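Local coordinates for protein MIPZ (Caulobacter crescentus, PDB 2XJ9) that binds ATP and magnesium as a dimeric P-loop ATPase and, by inhibiting cell division, positions the division plane, probably through a gradient over the nucleoid, at residues 197-200 with 201-205. The protein carries 1 engineered substitution. Numbering follows the deposited sequence.
Sequences KRLE and DRLNA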
loop_
_atom_site.group_PDB
_atom_site.type_symbol
_atom_site.label_atom_id
_atom_site.label_comp_id
_atom_site.label_asym_id
_atom_site.label_seq_id
_atom_site.Cartn_x
_atom_site.Cartn_y
_atom_site.Cartn_z
ATOM N N LYS A 197 -21.663 2.931 1.336
ATOM C CA LYS A 197 -22.667 2.819 2.371
ATOM C C LYS A 197 -22.458 1.546 3.194
ATOM O O LYS A 197 -22.332 1.605 4.424
ATOM C CB LYS A 197 -24.053 2.825 1.736
ATOM C CG LYS A 197 -25.111 3.374 2.651
ATOM C CD LYS A 197 -25.024 2.718 4.013
ATOM C CE LYS A 197 -26.217 3.124 4.848
ATOM N NZ LYS A 197 -27.465 3.000 4.036
ATOM N N ARG A 198 -22.421 0.395 2.522
ATOM C CA ARG A 198 -22.218 -0.862 3.233
ATOM C C ARG A 198 -21.010 -0.716 4.146
ATOM O O ARG A 198 -21.001 -1.236 5.265
ATOM C CB ARG A 198 -21.977 -2.024 2.275
ATOM C CG ARG A 198 -23.059 -2.261 1.243
ATOM C CD ARG A 198 -22.877 -3.643 0.601
ATOM N NE ARG A 198 -22.840 -3.600 -0.835
ATOM C CZ ARG A 198 -23.563 -4.246 -1.750
ATOM N NH1 ARG A 198 -24.539 -5.118 -1.507
ATOM N NH2 ARG A 198 -23.245 -3.962 -2.997
ATOM N N LEU A 199 -19.995 -0.003 3.657
ATOM C CA LEU A 199 -18.753 0.136 4.397
ATOM C C LEU A 199 -18.988 1.067 5.568
ATOM O O LEU A 199 -18.610 0.753 6.696
ATOM C CB LEU A 199 -17.605 0.613 3.490
ATOM C CG LEU A 199 -16.169 0.708 4.014
ATOM C CD1 LEU A 199 -15.790 -0.410 4.977
ATOM C CD2 LEU A 199 -15.228 0.715 2.833
ATOM N N GLU A 200 -19.651 2.190 5.316
ATOM C CA GLU A 200 -19.831 3.187 6.368
ATOM C C GLU A 200 -20.542 2.617 7.586
ATOM O O GLU A 200 -20.253 2.998 8.708
ATOM C CB GLU A 200 -20.555 4.419 5.853
ATOM C CG GLU A 200 -20.714 5.501 6.906
ATOM C CD GLU A 200 -21.180 6.825 6.324
ATOM O OE1 GLU A 200 -20.842 7.111 5.149
ATOM O OE2 GLU A 200 -21.885 7.575 7.043
ATOM N N ASP A 201 -21.459 1.688 7.364
ATOM C CA ASP A 201 -22.127 1.026 8.477
ATOM C C ASP A 201 -21.133 0.266 9.349
ATOM O O ASP A 201 -21.080 0.488 10.558
ATOM C CB ASP A 201 -23.209 0.062 7.984
ATOM C CG ASP A 201 -24.282 0.756 7.157
ATOM O OD1 ASP A 201 -24.749 0.147 6.162
ATOM O OD2 ASP A 201 -24.661 1.903 7.502
ATOM N N ARG A 202 -20.359 -0.643 8.753
ATOM C CA ARG A 202 -19.425 -1.451 9.531
ATOM C C ARG A 202 -18.431 -0.519 10.217
ATOM O O ARG A 202 -17.998 -0.756 11.345
ATOM C CB ARG A 202 -18.655 -2.430 8.640
ATOM C CG ARG A 202 -19.457 -3.152 7.582
ATOM C CD ARG A 202 -20.516 -4.091 8.166
ATOM N NE ARG A 202 -21.841 -3.656 7.736
ATOM C CZ ARG A 202 -22.456 -4.091 6.639
ATOM N NH1 ARG A 202 -21.869 -5.003 5.879
ATOM N NH2 ARG A 202 -23.661 -3.620 6.308
ATOM N N LEU A 203 -18.062 0.543 9.513
ATOM C CA LEU A 203 -17.087 1.479 10.023
ATOM C C LEU A 203 -17.551 2.043 11.362
ATOM O O LEU A 203 -16.757 2.224 12.284
ATOM C CB LEU A 203 -16.883 2.606 9.024
ATOM C CG LEU A 203 -15.430 3.023 8.882
ATOM C CD1 LEU A 203 -14.529 1.905 9.364
ATOM C CD2 LEU A 203 -15.159 3.347 7.429
ATOM N N ASN A 204 -18.842 2.326 11.465
ATOM C CA ASN A 204 -19.394 2.853 12.704
ATOM C C ASN A 204 -19.487 1.787 13.785
ATOM O O ASN A 204 -19.121 2.027 14.935
ATOM C CB ASN A 204 -20.765 3.495 12.465
ATOM C CG ASN A 204 -20.679 4.730 11.590
ATOM O OD1 ASN A 204 -19.731 5.506 11.693
ATOM N ND2 ASN A 204 -21.665 4.914 10.716
ATOM N N ALA A 205 -19.976 0.610 13.413
ATOM C CA ALA A 205 -20.170 -0.468 14.377
ATOM C C ALA A 205 -18.852 -0.750 15.055
ATOM O O ALA A 205 -18.789 -0.885 16.277
ATOM C CB ALA A 205 -20.682 -1.714 13.687
#
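Arg202 folds back along its own helix until its guanidinium lies over the backbone oxygen of Arg198, which sits 3.4 Å above the middle of the guanidinium plane. Bends at chi2 (-65°) and chi3 (119°) turn the chain back this way, and Arg202 CG passes 3.4 Å from Arg198 O. At one end of the group Arg202 NH2 makes a long salt bridge, 3.9 Å, to Asp201 OD1. The aspartate carboxylate in turn meets Lys197 through carbon: CE of Lys197 comes to 3.3 Å from Asp201 OD2, and Lys197 NZ stays 4.5 Å from Asp201 OD1, near enough only for a loose attraction of opposite charges. On the next turn Asn204 turns ND2 back to 3.1 Å from Glu200 O, at an angle too poor for a hydrogen bond; the backbone N of Asn204 donates to that same oxygen.

All this decorates helix 194-210, which leads into the edge strand 213-215 of the parallel sheet in this P-loop ATPase. Regular i to i+4 bonds carry the backbone, with Leu203 N giving to Leu199 O at 2.9 Å and Asp201 N to Lys197 O. Leu199 CG comes within 4.4 Å of Leu203 CD2, one turn on, and both leucines rest on Phe140 of helix 137-140. Arg202 also touches Phe137 and Phe140 of that helix and Glu152 in a loop. A leucine at Arg202 would remove the guanidinium, and Asp201 would probably lose a charged partner while the Arg198 carbonyl lost its flat cover. Farther out, Arg198 reaches weakly toward Glu226 of the second subunit.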